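Local structure of LRR receptor-like serine/threonine-protein kinase RGI3 (Arabidopsis thaliana, 5HZ0) at residues I366-F371 against F389-I394; G372-T377 against N396-Y401; R402-G407 against F426-E431. The protein acts as one of several receptors of RGF peptide hormones, which maintain the root stem cell niche, and on binding them pairs with SERK co-receptors through its leucine-rich repeats. The protein carries 5 engineered substitutions. All blocks are in the same frame, centred on the assembly; numbering follows the deposited sequence.

Interaction 1. Residues I366-F371 against F389-I394; sequences IPKEIF and FIPPDI. With NAG (2-acetamido-2-deoxy-beta-D-glucopyranose), chain C.
Phe-371 and Ile-394 lie side by side, the isoleucine over one face of the phenyl ring and displaced toward its rim. Ile-394 CG1 does the closest touching, 3.5 Å from Phe-371 CE1, while the isoleucine CA makes an off-centre CH-pi contact, 4.1 Å from the ring centroid. Pro-391 meets the same ring at about a right angle, with its CD 3.8 Å from Phe-371 CE2. With CG beside the backbone N (chi1 -72°), the ring is laid against both residues. Replacing Phe-371 by an alanine would probably open a gap between Pro-391 and Ile-394, leaving both without their shared apolar partner. Pro-391 CB also packs on Lys-368, 3.7 Å from the lysine CG. Beyond CG the lysine runs extended and crosses Asp-393, ending in a long salt bridge of 3.7 Å between Lys-368 NZ and Asp-393 OD1. The other carboxylate oxygen serves the glycan: NAG N2 donates a nearly straight bond of 2.6 Å (168°) to Asp-393 OD2. The acetyl methyl of the sugar, C8, rests 3.3 Å from Lys-368 O. Both segments run into 3-10 turns that continue past their ends, at equivalent places in successive repeats. Outside them, Glu-369 touches Gln-344 and Ser-347 in one neighbouring loop, Pro-392 touches Glu-417 in another, and Ile-370 and Phe-371 reach inward to Leu-379 of strand 378-380.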
# COMPACT_ATOMS: atom_id res chain seq x y z
N ILE A 366 24.63 -0.43 13.73
CA ILE A 366 23.28 -0.80 14.07
C ILE A 366 23.33 -1.38 15.49
O ILE A 366 24.06 -2.36 15.75
CB ILE A 366 22.72 -1.86 13.12
CG1 ILE A 366 22.95 -1.45 11.67
CG2 ILE A 366 21.23 -2.11 13.43
CD1 ILE A 366 22.52 -2.48 10.66
N PRO A 367 22.58 -0.78 16.42
CA PRO A 367 22.60 -1.20 17.82
C PRO A 367 22.16 -2.64 17.93
O PRO A 367 21.15 -3.03 17.33
CB PRO A 367 21.60 -0.25 18.50
CG PRO A 367 20.71 0.21 17.40
CD PRO A 367 21.60 0.29 16.18
N LYS A 368 22.92 -3.43 18.68
CA LYS A 368 22.65 -4.85 18.85
C LYS A 368 21.25 -5.07 19.42
O LYS A 368 20.54 -6.00 19.03
CB LYS A 368 23.71 -5.46 19.77
CG LYS A 368 25.15 -5.24 19.22
CD LYS A 368 26.18 -6.24 19.81
CE LYS A 368 27.32 -6.53 18.82
NZ LYS A 368 28.25 -7.60 19.31
N GLU A 369 20.84 -4.16 20.29
CA GLU A 369 19.63 -4.35 21.07
C GLU A 369 18.38 -4.39 20.20
O GLU A 369 17.41 -5.04 20.54
CB GLU A 369 19.51 -3.28 22.18
CG GLU A 369 20.66 -3.29 23.19
CD GLU A 369 21.84 -2.41 22.79
OE1 GLU A 369 22.04 -2.16 21.57
OE2 GLU A 369 22.58 -1.96 23.69
N ILE A 370 18.42 -3.73 19.06
CA ILE A 370 17.26 -3.72 18.19
C ILE A 370 16.92 -5.12 17.70
O ILE A 370 15.77 -5.44 17.42
CB ILE A 370 17.44 -2.72 17.02
CG1 ILE A 370 16.33 -1.67 17.05
CG2 ILE A 370 17.46 -3.42 15.68
CD1 ILE A 370 16.41 -0.72 18.23
N PHE A 371 17.93 -5.99 17.64
CA PHE A 371 17.73 -7.36 17.18
C PHE A 371 17.18 -8.25 18.31
O PHE A 371 16.84 -9.42 18.10
CB PHE A 371 19.04 -7.93 16.61
CG PHE A 371 19.44 -7.35 15.27
CD1 PHE A 371 18.75 -7.70 14.11
CD2 PHE A 371 20.50 -6.47 15.17
CE1 PHE A 371 19.12 -7.18 12.88
CE2 PHE A 371 20.88 -5.95 13.93
CZ PHE A 371 20.18 -6.31 12.79
N PHE A 389 29.88 -3.78 12.01
CA PHE A 389 29.49 -5.16 11.74
C PHE A 389 28.00 -5.32 11.85
O PHE A 389 27.34 -4.54 12.53
CB PHE A 389 30.12 -6.11 12.77
CG PHE A 389 31.62 -6.16 12.72
CD1 PHE A 389 32.29 -6.12 11.50
CD2 PHE A 389 32.36 -6.24 13.90
CE1 PHE A 389 33.69 -6.17 11.44
CE2 PHE A 389 33.75 -6.29 13.86
CZ PHE A 389 34.42 -6.26 12.63
N ILE A 390 27.47 -6.32 11.17
CA ILE A 390 26.15 -6.82 11.49
C ILE A 390 26.34 -7.67 12.73
O ILE A 390 27.05 -8.67 12.69
CB ILE A 390 25.59 -7.72 10.39
CG1 ILE A 390 25.42 -6.93 9.09
CG2 ILE A 390 24.27 -8.34 10.84
CD1 ILE A 390 25.11 -7.80 7.86
N PRO A 391 25.70 -7.26 13.84
CA PRO A 391 25.86 -7.90 15.15
C PRO A 391 25.52 -9.38 15.09
O PRO A 391 24.62 -9.77 14.36
CB PRO A 391 24.84 -7.16 16.02
CG PRO A 391 24.56 -5.83 15.27
CD PRO A 391 24.68 -6.19 13.84
N PRO A 392 26.27 -10.22 15.83
CA PRO A 392 25.85 -11.63 15.92
C PRO A 392 24.47 -11.75 16.56
O PRO A 392 23.69 -12.64 16.21
CB PRO A 392 26.94 -12.28 16.80
CG PRO A 392 27.68 -11.14 17.43
CD PRO A 392 27.53 -9.95 16.53
N ASP A 393 24.11 -10.79 17.41
CA ASP A 393 22.79 -10.83 18.06
C ASP A 393 21.64 -10.86 17.07
O ASP A 393 20.50 -11.03 17.50
CB ASP A 393 22.59 -9.65 19.00
CG ASP A 393 23.77 -9.44 19.90
OD1 ASP A 393 24.85 -9.10 19.35
OD2 ASP A 393 23.61 -9.61 21.14
N ILE A 394 21.94 -10.66 15.78
CA ILE A 394 20.93 -10.76 14.73
C ILE A 394 20.18 -12.09 14.81
O ILE A 394 19.01 -12.17 14.45
CB ILE A 394 21.53 -10.54 13.29
CG1 ILE A 394 20.42 -10.36 12.25
CG2 ILE A 394 22.42 -11.70 12.88
CD1 ILE A 394 20.92 -10.47 10.83
C1 NAG C . 21.00 -12.43 22.06
C2 NAG C . 21.20 -11.28 23.05
C3 NAG C . 22.44 -11.47 23.92
C4 NAG C . 22.40 -12.86 24.55
C5 NAG C . 22.28 -13.88 23.43
C6 NAG C . 22.37 -15.32 23.95
C7 NAG C . 20.33 -9.11 22.43
C8 NAG C . 20.58 -7.78 21.77
N2 NAG C . 21.30 -10.01 22.35
O3 NAG C . 22.52 -10.43 24.88
O4 NAG C . 23.55 -13.12 25.31
O5 NAG C . 21.08 -13.68 22.71
O6 NAG C . 21.76 -15.41 25.22
O7 NAG C . 19.27 -9.32 23.01

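Interaction 2. Residues G372-T377 against N396-Y401; sequences GLRNLT and NCTNLY. With NAG (2-acetamido-2-deoxy-beta-D-glucopyranose), chain C.
Thr-377 and Tyr-401 join the two loops by a backbone hydrogen bond, Tyr-401 N to Thr-377 O at 2.7 Å (157°). Around this bond the inner side of the contact is close-packed. The carbonyl of Leu-376 is directed at the next turn, where Leu-400 CA makes a CH...O contact of 3.2 Å with Leu-376 O. Leu-400 starts away from the other segment, but with CG anti to the backbone N (chi1 -158°) its CD1 swings back to lie 3.6 Å from Thr-377 O. Cys-397 SG has two near neighbours, Leu-373 O at 3.4 Å and Leu-376 CB at 4.0 Å.

The outer side is looser and polar. Asn-399 reaches from a type I turn, Cys-397 to Leu-400, toward the backbone of Arg-374, while the long side chain of Arg-374 stays at the surface and barely approaches Thr-398. Thr-398 OG1 bonds within its own loop, donating to Asn-396 O at 3.0 Å from above the carbonyl plane. Tyr-401 offers its CB to Thr-377, but its ring leads away, toward Asn-425. At the far end Asn-396 ND2 carries the N-linked NAG, and Gly-372, which has no side chain, passes with its CA 3.8 Å from NAG O7.

Thr-377 OG1 bonds in turn to Gln-353 O, and Tyr-401 pairs through its backbone with Asn-425 and Phe-426 of the next repeat. Such stacking of equivalent turns, leucines inward and polar residues outward just ahead of the parallel strands, is characteristic of the leucine-rich repeat solenoid that forms this receptor's ectodomain.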
# COMPACT_ATOMS: atom_id res chain seq x y z
N GLY A 372 17.08 -7.68 19.51
CA GLY A 372 16.48 -8.38 20.63
C GLY A 372 14.96 -8.35 20.59
O GLY A 372 14.29 -9.01 21.39
N LEU A 373 14.39 -7.58 19.67
CA LEU A 373 12.93 -7.51 19.57
C LEU A 373 12.39 -8.84 19.04
O LEU A 373 12.79 -9.31 17.97
CB LEU A 373 12.49 -6.31 18.73
CG LEU A 373 12.98 -4.96 19.28
CD1 LEU A 373 12.84 -3.83 18.26
CD2 LEU A 373 12.25 -4.59 20.55
N ARG A 374 11.50 -9.46 19.81
CA ARG A 374 11.01 -10.80 19.49
C ARG A 374 9.81 -10.72 18.56
O ARG A 374 9.41 -11.71 17.94
CB ARG A 374 10.68 -11.59 20.77
CG ARG A 374 11.92 -12.04 21.55
CD ARG A 374 11.59 -12.72 22.89
NE ARG A 374 10.49 -13.69 22.78
CZ ARG A 374 9.27 -13.48 23.25
NH1 ARG A 374 8.98 -12.35 23.87
NH2 ARG A 374 8.33 -14.41 23.10
N ASN A 375 9.20 -9.54 18.49
CA ASN A 375 8.11 -9.30 17.55
C ASN A 375 8.39 -8.52 16.25
O ASN A 375 7.47 -8.24 15.49
CB ASN A 375 6.85 -8.83 18.28
CG ASN A 375 5.92 -9.98 18.61
OD1 ASN A 375 5.38 -10.07 19.72
ND2 ASN A 375 5.73 -10.87 17.64
N LEU A 376 9.64 -8.14 16.00
CA LEU A 376 9.95 -7.30 14.85
C LEU A 376 9.92 -8.15 13.56
O LEU A 376 10.74 -9.07 13.40
CB LEU A 376 11.34 -6.72 15.05
CG LEU A 376 11.82 -5.58 14.15
CD1 LEU A 376 10.91 -4.37 14.30
CD2 LEU A 376 13.26 -5.21 14.49
N THR A 377 8.97 -7.87 12.67
CA THR A 377 8.92 -8.52 11.35
C THR A 377 9.74 -7.81 10.27
O THR A 377 10.32 -8.45 9.39
CB THR A 377 7.49 -8.76 10.83
OG1 THR A 377 6.84 -7.50 10.60
CG2 THR A 377 6.69 -9.55 11.86
N ASN A 396 18.99 -13.44 17.39
CA ASN A 396 17.93 -13.28 18.38
C ASN A 396 16.57 -12.82 17.82
O ASN A 396 15.55 -13.01 18.47
CB ASN A 396 18.35 -12.26 19.46
CG ASN A 396 19.57 -12.71 20.28
OD1 ASN A 396 20.39 -13.51 19.81
ND2 ASN A 396 19.69 -12.18 21.50
N CYS A 397 16.54 -12.23 16.63
CA CYS A 397 15.32 -11.54 16.21
C CYS A 397 14.47 -12.59 15.52
O CYS A 397 14.52 -12.77 14.29
CB CYS A 397 15.70 -10.45 15.20
SG CYS A 397 14.61 -8.99 15.06
N THR A 398 13.55 -13.14 16.32
CA THR A 398 13.00 -14.47 16.06
C THR A 398 12.02 -14.44 14.90
O THR A 398 11.96 -15.37 14.12
CB THR A 398 12.30 -15.04 17.32
OG1 THR A 398 13.20 -14.95 18.43
CG2 THR A 398 11.91 -16.50 17.14
N ASN A 399 11.25 -13.36 14.85
CA ASN A 399 10.17 -13.20 13.87
C ASN A 399 10.53 -12.37 12.66
O ASN A 399 9.65 -12.06 11.86
CB ASN A 399 8.93 -12.59 14.54
CG ASN A 399 8.18 -13.60 15.40
OD1 ASN A 399 8.13 -14.79 15.09
ND2 ASN A 399 7.58 -13.13 16.48
N LEU A 400 11.80 -11.96 12.53
CA LEU A 400 12.21 -11.12 11.40
C LEU A 400 11.83 -11.78 10.10
O LEU A 400 12.20 -12.91 9.83
CB LEU A 400 13.72 -10.91 11.40
CG LEU A 400 14.24 -9.69 10.65
CD1 LEU A 400 13.48 -8.41 11.06
CD2 LEU A 400 15.73 -9.55 10.89
N TYR A 401 11.08 -11.04 9.29
CA TYR A 401 10.57 -11.51 8.01
C TYR A 401 11.32 -10.83 6.85
O TYR A 401 11.91 -11.49 5.98
CB TYR A 401 9.08 -11.20 7.92
CG TYR A 401 8.39 -11.80 6.72
CD1 TYR A 401 7.95 -13.12 6.74
CD2 TYR A 401 8.17 -11.06 5.57
CE1 TYR A 401 7.31 -13.68 5.66
CE2 TYR A 401 7.53 -11.61 4.48
CZ TYR A 401 7.10 -12.92 4.53
OH TYR A 401 6.47 -13.50 3.46
C1 NAG C . 21.00 -12.43 22.06
C2 NAG C . 21.20 -11.28 23.05
C3 NAG C . 22.44 -11.47 23.92
C4 NAG C . 22.40 -12.86 24.55
C5 NAG C . 22.28 -13.88 23.43
C6 NAG C . 22.37 -15.32 23.95
C7 NAG C . 20.33 -9.11 22.43
C8 NAG C . 20.58 -7.78 21.77
N2 NAG C . 21.30 -10.01 22.35
O3 NAG C . 22.52 -10.43 24.88
O4 NAG C . 23.55 -13.12 25.31
O5 NAG C . 21.08 -13.68 22.71
O6 NAG C . 21.76 -15.41 25.22
O7 NAG C . 19.27 -9.32 23.01

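Interaction 3. Residues R402-G407 against F426-E431; sequences RLRLNG and FVDISE
Arg-404 and Asp-428 form a salt bridge between adjacent parallel strands of the leucine-rich repeat solenoid. Arg-404 NH2 donates to Asp-428 OD2 with the guanidinium and carboxylate nearly coplanar; the modelled separation is so short that its exact length is doubtful. The other oxygen, Asp-428 OD1, is gripped by two donors of Ser-430: the hydroxyl OG at 2.7 Å, on the syn lone pair, and the backbone N at 3.1 Å, which closes an Asx turn. This fixes the rotation of the carboxylate and probably helps to position Arg-404. The amide of Asn-406 lies flat against the same carboxylate, their planes 10° apart, with no hydrogen bond between Asn-406 OD1 and Asp-428 OD2, both acceptors.

Strands 402-404 and 426-428 run parallel and are stitched by backbone bonds, Leu-403 N to Phe-426 O and Asp-428 N to Leu-403 O, each 2.9 Å. Leu-405 N to Asp-428 O (2.8 Å) continues the ladder, and Gly-407 N reaches Ser-430 O beyond it.

Arg-402 and Arg-404, part of the motif that recognises the peptide hormone, both direct NH1 to the backbone of the bound peptide in salt bridges. An extended chain, with CG anti to the backbone N (chi1 174°), carries the guanidinium of Arg-402 over Phe-426 in a cation-pi contact, its CZ 4.0 Å from the ring centroid; NH2 lies over the ring centre, the group inclined 39° to the ring. Phe-426 stacks in turn on Phe-450. The bent chain of Arg-404 brings its CD within 3.6 Å of Phe-426 CE1. On the buried face of the strands, Leu-403 CD2 packs against Val-427 CG2 at 4.3 Å.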
# COMPACT_ATOMS: atom_id res chain seq x y z
N ARG A 402 11.23 -9.50 6.82
CA ARG A 402 11.85 -8.66 5.80
C ARG A 402 12.97 -7.80 6.38
O ARG A 402 12.74 -6.97 7.26
CB ARG A 402 10.78 -7.79 5.15
CG ARG A 402 11.27 -6.74 4.15
CD ARG A 402 10.08 -6.08 3.50
NE ARG A 402 10.46 -5.24 2.38
CZ ARG A 402 10.68 -5.71 1.16
NH1 ARG A 402 11.03 -4.87 0.19
NH2 ARG A 402 10.55 -7.00 0.91
N LEU A 403 14.18 -8.03 5.88
CA LEU A 403 15.37 -7.33 6.33
C LEU A 403 16.07 -6.60 5.17
O LEU A 403 16.50 -7.23 4.19
CB LEU A 403 16.36 -8.33 6.95
CG LEU A 403 17.63 -7.67 7.49
CD1 LEU A 403 17.32 -6.75 8.67
CD2 LEU A 403 18.70 -8.69 7.87
N ARG A 404 16.16 -5.28 5.25
CA ARG A 404 16.89 -4.54 4.21
C ARG A 404 17.90 -3.58 4.82
O ARG A 404 17.53 -2.57 5.42
CB ARG A 404 15.90 -3.80 3.32
CG ARG A 404 14.84 -4.71 2.74
CD ARG A 404 14.21 -4.09 1.53
NE ARG A 404 15.21 -3.91 0.49
CZ ARG A 404 14.99 -3.32 -0.68
NH1 ARG A 404 13.78 -2.83 -0.96
NH2 ARG A 404 15.98 -3.22 -1.56
N LEU A 405 19.17 -3.97 4.70
CA LEU A 405 20.31 -3.18 5.17
C LEU A 405 21.10 -2.51 4.04
O LEU A 405 22.16 -1.92 4.28
CB LEU A 405 21.22 -4.02 6.07
CG LEU A 405 20.57 -4.65 7.30
CD1 LEU A 405 21.62 -5.32 8.17
CD2 LEU A 405 19.80 -3.62 8.09
N ASN A 406 20.61 -2.66 2.82
CA ASN A 406 21.33 -2.25 1.62
C ASN A 406 21.60 -0.74 1.49
O ASN A 406 20.82 0.08 1.97
CB ASN A 406 20.63 -2.80 0.37
CG ASN A 406 19.18 -2.38 0.27
OD1 ASN A 406 18.32 -2.96 0.92
ND2 ASN A 406 18.90 -1.38 -0.56
N GLY A 407 22.72 -0.39 0.86
CA GLY A 407 23.05 1.02 0.68
C GLY A 407 23.61 1.68 1.92
O GLY A 407 23.17 2.77 2.33
N PHE A 426 13.04 -12.41 3.14
CA PHE A 426 13.56 -11.45 2.20
C PHE A 426 14.71 -10.75 2.89
O PHE A 426 14.53 -10.14 3.95
CB PHE A 426 12.47 -10.43 1.85
CG PHE A 426 12.89 -9.42 0.83
CD1 PHE A 426 13.75 -8.40 1.16
CD2 PHE A 426 12.41 -9.50 -0.48
CE1 PHE A 426 14.15 -7.47 0.22
CE2 PHE A 426 12.80 -8.57 -1.44
CZ PHE A 426 13.67 -7.55 -1.08
N VAL A 427 15.89 -10.82 2.28
CA VAL A 427 17.07 -10.20 2.83
C VAL A 427 17.87 -9.44 1.73
O VAL A 427 18.30 -10.02 0.72
CB VAL A 427 17.93 -11.27 3.56
CG1 VAL A 427 18.19 -12.38 2.63
CG2 VAL A 427 19.21 -10.70 4.06
N ASP A 428 18.02 -8.13 1.91
CA ASP A 428 18.81 -7.32 1.01
C ASP A 428 19.92 -6.64 1.82
O ASP A 428 19.65 -5.74 2.62
CB ASP A 428 17.90 -6.26 0.36
CG ASP A 428 18.59 -5.52 -0.76
OD1 ASP A 428 19.79 -5.78 -0.96
OD2 ASP A 428 17.93 -4.68 -1.43
N ILE A 429 21.15 -7.13 1.63
CA ILE A 429 22.40 -6.52 2.14
C ILE A 429 23.31 -5.85 1.07
O ILE A 429 24.49 -5.54 1.32
CB ILE A 429 23.12 -7.42 3.19
CG1 ILE A 429 22.10 -8.06 4.15
CG2 ILE A 429 24.21 -6.62 3.96
CD1 ILE A 429 22.63 -9.36 4.78
N SER A 430 22.79 -5.70 -0.14
CA SER A 430 23.62 -5.23 -1.24
C SER A 430 24.20 -3.84 -0.97
O SER A 430 23.72 -3.12 -0.09
CB SER A 430 22.83 -5.21 -2.54
OG SER A 430 21.65 -4.46 -2.40
N GLU A 431 25.29 -3.52 -1.67
CA GLU A 431 25.93 -2.21 -1.58
C GLU A 431 26.41 -1.87 -0.17
O GLU A 431 25.95 -0.92 0.46
CB GLU A 431 25.02 -1.10 -2.11
CG GLU A 431 24.73 -1.20 -3.60
CD GLU A 431 24.04 0.04 -4.12
OE1 GLU A 431 24.58 0.71 -5.03
OE2 GLU A 431 22.94 0.35 -3.62

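How the interactions relate
The three contacts join neighbouring turns of one leucine-rich repeat solenoid. Interactions 1 and 2 bridge the same pair of turns, their centres about 11 Å apart; their segments alternate along the chain, and both touch the NAG carried by Asn-396. Interaction 3 follows later in the chain, its centre about 14 Å from that of interaction 1 and 16 Å from that of interaction 2. Interaction 2 leads directly into its strands, with probable backbone hydrogen bonds from Arg-402 N to Thr-377 O and from Phe-426 N to Tyr-401 O. Interactions 1 and 3 meet in the core through isoleucines and leucines. The loops beside the glycan and the peptide-binding strands are thus joined by apolar packing within the solenoid.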